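Local coordinates for envelope glycoprotein (Bourbon virus, PDB 5ZKX) that probably drives fusion of viral and host membranes as a trimeric class III fusion protein of the gp64 family, here in its postfusion form, at residues R53-N58 with I107-W112; V97-S102 with H134-L139; F250-D255 with L268-W273. One frame throughout, in Å; residues are numbered along the deposited sequence.

Contact 1: residues R53-N58 with I107-W112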
loop_
_atom_site.group_PDB
_atom_site.type_symbol
_atom_site.label_atom_id
_atom_site.label_comp_id
_atom_site.label_asym_id
_atom_site.label_seq_id
_atom_site.Cartn_x
_atom_site.Cartn_y
_atom_site.Cartn_z
ATOM N N ARG A 53 -37.332 2.184 -23.359
ATOM C CA ARG A 53 -38.582 2.209 -24.106
ATOM C C ARG A 53 -39.371 3.454 -23.734
ATOM O O ARG A 53 -39.525 3.762 -22.550
ATOM C CB ARG A 53 -39.417 0.955 -23.836
ATOM C CG ARG A 53 -40.831 1.020 -24.398
ATOM C CD ARG A 53 -41.774 0.134 -23.607
ATOM N NE ARG A 53 -41.612 -1.276 -23.949
ATOM C CZ ARG A 53 -41.933 -2.281 -23.140
ATOM N NH1 ARG A 53 -42.432 -2.035 -21.934
ATOM N NH2 ARG A 53 -41.754 -3.535 -23.537
ATOM N N SER A 54 -39.867 4.166 -24.746
ATOM C CA SER A 54 -40.712 5.342 -24.545
ATOM C C SER A 54 -41.951 5.195 -25.421
ATOM O O SER A 54 -41.901 5.449 -26.628
ATOM C CB SER A 54 -39.963 6.631 -24.864
ATOM O OG SER A 54 -40.676 7.753 -24.368
ATOM N N TYR A 55 -43.058 4.790 -24.808
ATOM C CA TYR A 55 -44.334 4.601 -25.486
ATOM C C TYR A 55 -45.250 5.751 -25.085
ATOM O O TYR A 55 -45.755 5.786 -23.958
ATOM C CB TYR A 55 -44.943 3.253 -25.114
ATOM C CG TYR A 55 -46.128 2.841 -25.953
ATOM C CD1 TYR A 55 -45.972 2.505 -27.292
ATOM C CD2 TYR A 55 -47.400 2.765 -25.402
ATOM C CE1 TYR A 55 -47.047 2.116 -28.062
ATOM C CE2 TYR A 55 -48.485 2.378 -26.165
ATOM C CZ TYR A 55 -48.301 2.054 -27.496
ATOM O OH TYR A 55 -49.373 1.665 -28.265
ATOM N N CYS A 56 -45.462 6.687 -26.002
ATOM C CA CYS A 56 -46.254 7.874 -25.732
ATOM C C CYS A 56 -47.536 7.869 -26.555
ATOM O O CYS A 56 -47.628 7.227 -27.604
ATOM C CB CYS A 56 -45.446 9.140 -26.028
ATOM S SG CYS A 56 -43.847 9.212 -25.191
ATOM N N TYR A 57 -48.535 8.594 -26.052
ATOM C CA TYR A 57 -49.778 8.840 -26.772
ATOM C C TYR A 57 -50.099 10.325 -26.708
ATOM O O TYR A 57 -50.013 10.939 -25.640
ATOM C CB TYR A 57 -50.946 8.030 -26.196
ATOM C CG TYR A 57 -52.246 8.259 -26.939
ATOM C CD1 TYR A 57 -52.418 7.791 -28.237
ATOM C CD2 TYR A 57 -53.297 8.953 -26.350
ATOM C CE1 TYR A 57 -53.602 8.002 -28.923
ATOM C CE2 TYR A 57 -54.484 9.170 -27.031
ATOM C CZ TYR A 57 -54.630 8.693 -28.316
ATOM O OH TYR A 57 -55.808 8.904 -28.995
ATOM N N ASN A 58 -50.458 10.900 -27.850
ATOM C CA ASN A 58 -50.843 12.306 -27.941
ATOM C C ASN A 58 -52.302 12.363 -28.372
ATOM O O ASN A 58 -52.612 12.224 -29.559
ATOM C CB ASN A 58 -49.950 13.065 -28.914
ATOM C CG ASN A 58 -50.315 14.528 -29.009
ATOM O OD1 ASN A 58 -51.103 15.034 -28.209
ATOM N ND2 ASN A 58 -49.749 15.217 -29.988
ATOM N N ILE A 107 -44.545 -1.616 -32.608
ATOM C CA ILE A 107 -43.218 -2.181 -32.420
ATOM C C ILE A 107 -42.736 -2.128 -30.979
ATOM O O ILE A 107 -41.790 -2.847 -30.634
ATOM C CB ILE A 107 -42.243 -1.414 -33.329
ATOM C CG1 ILE A 107 -40.920 -2.149 -33.557
ATOM C CG2 ILE A 107 -41.893 -0.087 -32.718
ATOM C CD1 ILE A 107 -41.068 -3.515 -34.149
ATOM N N CYS A 108 -43.389 -1.347 -30.110
ATOM C CA CYS A 108 -42.939 -1.204 -28.726
ATOM C C CYS A 108 -43.176 -2.449 -27.889
ATOM O O CYS A 108 -42.627 -2.534 -26.789
ATOM C CB CYS A 108 -43.614 -0.001 -28.064
ATOM S SG CYS A 108 -42.677 1.559 -28.156
ATOM N N PHE A 109 -43.981 -3.406 -28.367
ATOM C CA PHE A 109 -44.226 -4.674 -27.667
ATOM C C PHE A 109 -44.318 -5.751 -28.746
ATOM O O PHE A 109 -45.388 -5.990 -29.310
ATOM C CB PHE A 109 -45.491 -4.623 -26.814
ATOM C CG PHE A 109 -45.607 -3.387 -25.966
ATOM C CD1 PHE A 109 -45.086 -3.361 -24.684
ATOM C CD2 PHE A 109 -46.239 -2.253 -26.447
ATOM C CE1 PHE A 109 -45.189 -2.224 -23.898
ATOM C CE2 PHE A 109 -46.343 -1.112 -25.665
ATOM C CZ PHE A 109 -45.816 -1.100 -24.390
ATOM N N VAL A 110 -43.187 -6.394 -29.035
ATOM C CA VAL A 110 -43.118 -7.364 -30.123
ATOM C C VAL A 110 -42.544 -8.709 -29.700
ATOM O O VAL A 110 -42.869 -9.735 -30.332
ATOM C CB VAL A 110 -42.312 -6.767 -31.308
ATOM C CG1 VAL A 110 -41.607 -7.832 -32.143
ATOM C CG2 VAL A 110 -43.223 -5.928 -32.192
ATOM N N ASP A 111 -41.793 -8.789 -28.597
ATOM C CA ASP A 111 -40.938 -9.935 -28.277
ATOM C C ASP A 111 -39.881 -10.104 -29.373
ATOM O O ASP A 111 -39.855 -11.073 -30.136
ATOM C CB ASP A 111 -41.768 -11.210 -28.069
ATOM C CG ASP A 111 -40.960 -12.347 -27.492
ATOM O OD1 ASP A 111 -40.460 -12.207 -26.356
ATOM O OD2 ASP A 111 -40.830 -13.385 -28.172
ATOM N N TRP A 112 -39.003 -9.097 -29.415
ATOM C CA TRP A 112 -38.230 -8.771 -30.609
ATOM C C TRP A 112 -37.308 -9.887 -31.085
ATOM O O TRP A 112 -36.864 -9.838 -32.238
ATOM C CB TRP A 112 -37.405 -7.509 -30.359
ATOM C CG TRP A 112 -38.218 -6.346 -29.883
ATOM C CD1 TRP A 112 -38.829 -5.405 -30.655
ATOM C CD2 TRP A 112 -38.508 -6.000 -28.523
ATOM N NE1 TRP A 112 -39.481 -4.492 -29.862
ATOM C CE2 TRP A 112 -39.299 -4.836 -28.549
ATOM C CE3 TRP A 112 -38.173 -6.560 -27.287
ATOM C CZ2 TRP A 112 -39.763 -4.220 -27.386
ATOM C CZ3 TRP A 112 -38.632 -5.949 -26.134
ATOM C CH2 TRP A 112 -39.419 -4.792 -26.192
#

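Contact 2: residues V97-S102 with H134-L139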
loop_
_atom_site.group_PDB
_atom_site.type_symbol
_atom_site.label_atom_id
_atom_site.label_comp_id
_atom_site.label_asym_id
_atom_site.label_seq_id
_atom_site.Cartn_x
_atom_site.Cartn_y
_atom_site.Cartn_z
ATOM N N VAL A 97 -35.601 1.499 -32.544
ATOM C CA VAL A 97 -36.856 2.077 -33.005
ATOM C C VAL A 97 -36.849 3.563 -32.692
ATOM O O VAL A 97 -36.644 3.959 -31.538
ATOM C CB VAL A 97 -38.064 1.396 -32.346
ATOM C CG1 VAL A 97 -39.328 2.133 -32.725
ATOM C CG2 VAL A 97 -38.131 -0.075 -32.734
ATOM N N GLN A 98 -37.082 4.386 -33.711
ATOM C CA GLN A 98 -37.091 5.830 -33.536
ATOM C C GLN A 98 -38.239 6.442 -34.321
ATOM O O GLN A 98 -38.351 6.226 -35.532
ATOM C CB GLN A 98 -35.769 6.451 -33.984
ATOM C CG GLN A 98 -35.784 7.963 -33.942
ATOM C CD GLN A 98 -34.453 8.569 -34.306
ATOM O OE1 GLN A 98 -33.583 7.898 -34.861
ATOM N NE2 GLN A 98 -34.284 9.849 -33.998
ATOM N N ASP A 99 -39.079 7.211 -33.626
ATOM C CA ASP A 99 -40.189 7.937 -34.246
ATOM C C ASP A 99 -41.128 6.995 -34.992
ATOM O O ASP A 99 -41.597 7.297 -36.092
ATOM C CB ASP A 99 -39.680 9.043 -35.175
ATOM C CG ASP A 99 -40.706 10.138 -35.387
ATOM O OD1 ASP A 99 -40.352 11.183 -35.970
ATOM O OD2 ASP A 99 -41.866 9.957 -34.964
ATOM N N ALA A 100 -41.400 5.837 -34.399
ATOM C CA ALA A 100 -42.387 4.909 -34.936
ATOM C C ALA A 100 -43.741 5.272 -34.342
ATOM O O ALA A 100 -43.971 5.083 -33.143
ATOM C CB ALA A 100 -42.013 3.466 -34.617
ATOM N N TRP A 101 -44.639 5.791 -35.175
ATOM C CA TRP A 101 -45.939 6.209 -34.688
ATOM C C TRP A 101 -47.035 5.358 -35.336
ATOM O O TRP A 101 -46.747 4.334 -35.973
ATOM C CB TRP A 101 -46.138 7.722 -34.862
ATOM C CG TRP A 101 -45.914 8.303 -36.218
ATOM C CD1 TRP A 101 -44.718 8.491 -36.849
ATOM C CD2 TRP A 101 -46.916 8.832 -37.092
ATOM N NE1 TRP A 101 -44.918 9.085 -38.073
ATOM C CE2 TRP A 101 -46.260 9.305 -38.245
ATOM C CE3 TRP A 101 -48.309 8.941 -37.015
ATOM C CZ2 TRP A 101 -46.948 9.875 -39.313
ATOM C CZ3 TRP A 101 -48.989 9.506 -38.073
ATOM C CH2 TRP A 101 -48.309 9.966 -39.208
ATOM N N SER A 102 -48.283 5.812 -35.213
ATOM C CA SER A 102 -49.445 4.990 -34.877
ATOM C C SER A 102 -49.364 3.532 -35.304
ATOM O O SER A 102 -49.477 2.638 -34.459
ATOM C CB SER A 102 -50.693 5.604 -35.508
ATOM O OG SER A 102 -50.565 5.684 -36.920
ATOM N N HIS A 134 -52.462 9.775 -31.873
ATOM C CA HIS A 134 -51.658 8.624 -32.248
ATOM C C HIS A 134 -50.654 8.300 -31.151
ATOM O O HIS A 134 -50.307 9.146 -30.323
ATOM C CB HIS A 134 -50.921 8.874 -33.566
ATOM C CG HIS A 134 -51.800 8.783 -34.770
ATOM N ND1 HIS A 134 -52.999 8.104 -34.764
ATOM C CD2 HIS A 134 -51.658 9.287 -36.018
ATOM C CE1 HIS A 134 -53.555 8.189 -35.959
ATOM N NE2 HIS A 134 -52.763 8.903 -36.737
ATOM N N HIS A 135 -50.187 7.053 -31.169
ATOM C CA HIS A 135 -49.111 6.597 -30.302
ATOM C C HIS A 135 -47.766 6.786 -30.989
ATOM O O HIS A 135 -47.672 6.798 -32.217
ATOM C CB HIS A 135 -49.288 5.123 -29.937
ATOM C CG HIS A 135 -50.412 4.864 -28.985
ATOM N ND1 HIS A 135 -50.266 4.955 -27.618
ATOM C CD2 HIS A 135 -51.700 4.509 -29.204
ATOM C CE1 HIS A 135 -51.417 4.670 -27.035
ATOM N NE2 HIS A 135 -52.303 4.397 -27.976
ATOM N N THR A 136 -46.717 6.928 -30.181
ATOM C CA THR A 136 -45.352 7.033 -30.678
ATOM C C THR A 136 -44.466 6.069 -29.903
ATOM O O THR A 136 -44.647 5.880 -28.696
ATOM C CB THR A 136 -44.804 8.464 -30.556
ATOM O OG1 THR A 136 -45.748 9.385 -31.117
ATOM C CG2 THR A 136 -43.479 8.598 -31.301
ATOM N N CYS A 137 -43.515 5.453 -30.600
ATOM C CA CYS A 137 -42.631 4.474 -29.985
ATOM C C CYS A 137 -41.182 4.865 -30.216
ATOM O O CYS A 137 -40.796 5.229 -31.332
ATOM C CB CYS A 137 -42.885 3.064 -30.529
ATOM S SG CYS A 137 -41.813 1.783 -29.802
ATOM N N ASN A 138 -40.391 4.799 -29.149
ATOM C CA ASN A 138 -38.943 4.909 -29.210
ATOM C C ASN A 138 -38.344 3.752 -28.426
ATOM O O ASN A 138 -38.791 3.446 -27.317
ATOM C CB ASN A 138 -38.442 6.241 -28.640
ATOM C CG ASN A 138 -38.643 7.398 -29.593
ATOM O OD1 ASN A 138 -37.869 7.587 -30.533
ATOM N ND2 ASN A 138 -39.685 8.183 -29.355
ATOM N N LEU A 139 -37.329 3.118 -29.006
ATOM C CA LEU A 139 -36.687 1.954 -28.403
ATOM C C LEU A 139 -35.198 2.001 -28.712
ATOM O O LEU A 139 -34.811 2.068 -29.881
ATOM C CB LEU A 139 -37.312 0.658 -28.926
ATOM C CG LEU A 139 -36.974 -0.652 -28.219
ATOM C CD1 LEU A 139 -37.534 -0.655 -26.809
ATOM C CD2 LEU A 139 -37.505 -1.837 -29.010
#

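Contact 3: residues F250-D255 with L268-W273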
loop_
_atom_site.group_PDB
_atom_site.type_symbol
_atom_site.label_atom_id
_atom_site.label_comp_id
_atom_site.label_asym_id
_atom_site.label_seq_id
_atom_site.Cartn_x
_atom_site.Cartn_y
_atom_site.Cartn_z
ATOM N N PHE A 250 -4.620 -24.271 11.738
ATOM C CA PHE A 250 -5.578 -24.211 10.637
ATOM C C PHE A 250 -5.858 -22.746 10.352
ATOM O O PHE A 250 -6.377 -22.038 11.220
ATOM C CB PHE A 250 -6.866 -24.957 10.990
ATOM C CG PHE A 250 -7.741 -25.264 9.805
ATOM C CD1 PHE A 250 -9.018 -25.763 9.986
ATOM C CD2 PHE A 250 -7.288 -25.056 8.513
ATOM C CE1 PHE A 250 -9.834 -26.048 8.904
ATOM C CE2 PHE A 250 -8.096 -25.339 7.422
ATOM C CZ PHE A 250 -9.372 -25.836 7.620
ATOM N N ILE A 251 -5.504 -22.288 9.152
ATOM C CA ILE A 251 -5.710 -20.896 8.768
ATOM C C ILE A 251 -6.035 -20.852 7.283
ATOM O O ILE A 251 -5.533 -21.659 6.495
ATOM C CB ILE A 251 -4.479 -20.016 9.104
ATOM C CG1 ILE A 251 -4.788 -18.536 8.860
ATOM C CG2 ILE A 251 -3.253 -20.461 8.309
ATOM C CD1 ILE A 251 -3.612 -17.614 9.094
ATOM N N CYS A 252 -6.898 -19.911 6.905
ATOM C CA CYS A 252 -7.279 -19.705 5.514
ATOM C C CYS A 252 -6.896 -18.294 5.098
ATOM O O CYS A 252 -7.322 -17.318 5.725
ATOM C CB CYS A 252 -8.776 -19.934 5.307
ATOM S SG CYS A 252 -9.249 -21.661 5.107
ATOM N N LEU A 253 -6.089 -18.195 4.054
ATOM C CA LEU A 253 -5.822 -16.943 3.365
ATOM C C LEU A 253 -6.763 -16.809 2.177
ATOM O O LEU A 253 -7.488 -17.748 1.836
ATOM C CB LEU A 253 -4.360 -16.905 2.923
ATOM C CG LEU A 253 -3.293 -17.104 4.000
ATOM C CD1 LEU A 253 -1.902 -16.964 3.400
ATOM C CD2 LEU A 253 -3.492 -16.124 5.139
ATOM N N PRO A 254 -6.803 -15.637 1.534
ATOM C CA PRO A 254 -7.633 -15.503 0.324
ATOM C C PRO A 254 -7.458 -16.625 -0.686
ATOM O O PRO A 254 -8.448 -17.226 -1.117
ATOM C CB PRO A 254 -7.177 -14.154 -0.238
ATOM C CG PRO A 254 -6.836 -13.362 0.966
ATOM C CD PRO A 254 -6.302 -14.328 1.992
ATOM N N ASP A 255 -6.218 -16.941 -1.059
ATOM C CA ASP A 255 -5.951 -17.870 -2.146
ATOM C C ASP A 255 -5.668 -19.293 -1.685
ATOM O O ASP A 255 -5.638 -20.198 -2.526
ATOM C CB ASP A 255 -4.766 -17.374 -2.983
ATOM C CG ASP A 255 -3.528 -17.126 -2.146
ATOM O OD1 ASP A 255 -3.663 -16.993 -0.915
ATOM O OD2 ASP A 255 -2.418 -17.069 -2.714
ATOM N N LEU A 268 -12.063 -28.398 12.840
ATOM C CA LEU A 268 -11.755 -27.095 13.409
ATOM C C LEU A 268 -12.227 -25.999 12.472
ATOM O O LEU A 268 -12.130 -26.133 11.249
ATOM C CB LEU A 268 -10.248 -26.924 13.657
ATOM C CG LEU A 268 -9.473 -28.057 14.330
ATOM C CD1 LEU A 268 -8.615 -28.788 13.313
ATOM C CD2 LEU A 268 -8.617 -27.512 15.461
ATOM N N HIS A 269 -12.736 -24.922 13.046
ATOM C CA HIS A 269 -12.902 -23.692 12.288
ATOM C C HIS A 269 -11.524 -23.096 12.036
ATOM O O HIS A 269 -10.777 -22.871 12.997
ATOM C CB HIS A 269 -13.783 -22.697 13.044
ATOM C CG HIS A 269 -15.178 -23.185 13.285
ATOM N ND1 HIS A 269 -15.707 -24.277 12.635
ATOM C CD2 HIS A 269 -16.154 -22.722 14.102
ATOM C CE1 HIS A 269 -16.950 -24.470 13.042
ATOM N NE2 HIS A 269 -17.244 -23.540 13.932
ATOM N N PRO A 270 -11.133 -22.844 10.791
ATOM C CA PRO A 270 -9.822 -22.243 10.544
ATOM C C PRO A 270 -9.823 -20.764 10.882
ATOM O O PRO A 270 -10.867 -20.124 11.014
ATOM C CB PRO A 270 -9.610 -22.461 9.044
ATOM C CG PRO A 270 -10.976 -22.459 8.491
ATOM C CD PRO A 270 -11.865 -23.088 9.536
ATOM N N GLY A 271 -8.619 -20.224 11.030
ATOM C CA GLY A 271 -8.461 -18.789 11.110
ATOM C C GLY A 271 -8.873 -18.174 9.791
ATOM O O GLY A 271 -8.504 -18.677 8.726
ATOM N N MET A 272 -9.646 -17.099 9.841
ATOM C CA MET A 272 -10.232 -16.507 8.649
ATOM C C MET A 272 -9.580 -15.166 8.352
ATOM O O MET A 272 -9.393 -14.347 9.256
ATOM C CB MET A 272 -11.740 -16.330 8.819
ATOM C CG MET A 272 -12.492 -16.275 7.511
ATOM S SD MET A 272 -12.548 -17.898 6.746
ATOM C CE MET A 272 -11.467 -17.636 5.371
ATOM N N TRP A 273 -9.241 -14.946 7.087
ATOM C CA TRP A 273 -8.804 -13.628 6.660
ATOM C C TRP A 273 -9.989 -12.674 6.626
ATOM O O TRP A 273 -11.130 -13.071 6.369
ATOM C CB TRP A 273 -8.148 -13.699 5.282
ATOM C CG TRP A 273 -9.026 -14.312 4.232
ATOM C CD1 TRP A 273 -9.330 -15.630 4.092
ATOM C CD2 TRP A 273 -9.702 -13.630 3.170
ATOM N NE1 TRP A 273 -10.165 -15.816 3.017
ATOM C CE2 TRP A 273 -10.407 -14.601 2.432
ATOM C CE3 TRP A 273 -9.783 -12.292 2.775
ATOM C CZ2 TRP A 273 -11.178 -14.278 1.319
ATOM C CZ3 TRP A 273 -10.552 -11.973 1.668
ATOM C CH2 TRP A 273 -11.239 -12.961 0.955
#

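Contact 1: residues R53-N58 with I107-W112
With CG anti to the backbone N in both Arg53 (chi1 170°) and Tyr55, these alternate residues of strand 44-58 send their side chains out to meet Phe109 of the loop after strand 100-101, which packs against strand 44-58 of the antiparallel sheet. Phe109 touches them with two different corners of its ring. Phe109 CE2 stands 3.8 Å above the centre of the Tyr55 ring, making a T-shaped pair with planes at 75°. Phe109 CE1 reaches the guanidinium from over one face, 3.3 Å from Arg53 CZ, with the two planes inclined by 48°, so the groups do not stack flat.

A bend at chi3 carries the Arg53 head across the loop, where NE gives a weak, strongly bent hydrogen bond of 3.3 Å to Cys108 O. Cys108 SG lies at the edge of the Tyr55 ring, and Cys108 CB is 3.5 Å from Tyr55 CD1. The disulfide to Cys137 ties this loop covalently to strand 134-148, a neighbour of strand 44-58 in the sheet, whose His135 also lies against Tyr55.

Trp112 closes the loop on itself: its NE1 donates to Ile107 O at 2.9 Å, nearly along the C=O axis, which fixes the indole's rotation. Its ring also packs edge-to-face with Tyr51 and Trp141. Where it meets the strand, CH2 of Trp112 lies 3.8 Å from Arg53 NH2, at the edge of both flat groups.

Contact 2: residues V97-S102 with H134-L139
Val97 and Leu139 open an antiparallel pairing as a hydrogen-bonded pair: Val97 N donates to Leu139 O, and Leu139 N returns a bond to Val97 O, both at 2.8 Å. The first uses a lone pair in the carbonyl plane. The carbonyl of Val97 is gripped twice, since Arg126 NH2 also donates to it.

At Asp99 the chain turns through a left-handed backbone conformation and the register slips by one residue, a beta bulge. The pairing resumes with Ala100 and Cys137, where Cys137 N gives a short 2.6 Å bond to Ala100 O and Ala100 N donates to Cys137 O. Within the bulge, the amide of Asp99 finds a side-chain acceptor, a weak bond of 3.3 Å from Asp99 N to Asn138 OD1. That oxygen also takes a weak bond from Arg126 NE, while Asn138 ND2 donates to Asn128 OD1, so both ends of the amide are occupied. The Asp99 carboxylate is held through OD2 by His131 NE2, with a weak bond from Asn128 ND2.

Val97, Cys137 and Leu139 share one face, with Val97 CG1 3.9 Å from Cys137 SG. At the far end, Ser102 CB sits over the His134 ring, 3.6 Å from its centroid, as a CH-pi contact. Trp101, its CG wedged between the backbone N and the carbonyl carbon (chi1 53°), meets the same imidazole rim to rim, CZ3 to His134 CD2 3.4 Å, while His131 stacks on the indole. Strand 134-148 bonds to strand 44-58 along its other edge, so its backbone is used on both sides. The chemistry implies a bulge in which Asn138 OD1 offers Asp99 N a weak side-chain acceptor while Arg126 and Asn128 hold the Asn138 amide in place.

Contact 3: residues F250-D255 with L268-W273
Phe250 to Cys252 and Gly271 to Met272 run parallel, Ile251 level with Gly271, as Gly271 N donates almost straight to Phe250 O (2.9 Å, 176°) and Cys252 N donates back to Gly271 O at 2.7 Å. This adds the short, weakly bonded strand 271-272 to a mixed seven-stranded sheet, as one of its two outermost strands within the chain, beside the hairpin formed by strands 250-252 and 256-260. Trp273 N adds only a weak, bent bond of 3.3 Å to Cys252 O.

Phe250 and Pro270 run alongside each other in the same direction. The proline puts CB squarely over the benzene ring of Phe250, 3.3 Å from its centroid, a CH-pi contact at close range. Leu268 O comes to the edge of that same ring, and Lys259 adds a cation-pi interaction. Farther along, Cys252, disulfide-bonded to Cys257 of the hairpin, receives two neighbours: Pro270 CG lies 3.9 Å from its SG, and the bent Met272 chain curls back to place CE 3.5 Å from its CB.

The other end belongs to Trp273. A chi1 of 56° tucks the indole back over its own backbone, one face against Pro254, while the indole NE1 is satisfied by Leu154 O. Tyr285 of a neighbouring subunit packs on Leu253 and Pro254, bringing this end close to the trimer interface. Pro254 CD completes the fit, 3.7 Å from the centroid of the five-membered ring of Trp273.

Contacts 1 and 2 are one assembly: their centres lie 7 Å apart, their segments alternate along the chain, and strands 44-58 and 134-148 are neighbours in the same antiparallel sheet. Contact 2 contributes one edge pairing, on strand 134-148, and contact 1 lays an aromatic loop over the sheet. Contact 3, its centre more than 50 Å from either, belongs to a separate mixed sheet nearer the middle of the molecule. There prolines lie over the faces of Phe250 and Trp273, whereas contact 1 sets ring and guanidinium against Phe109. All three are partly buried, cysteines inside and exposed residues at the margin. Contacts 1 and 3 reach a neighbouring subunit, by a hydrogen bond and by packing respectively; contact 2 touches none.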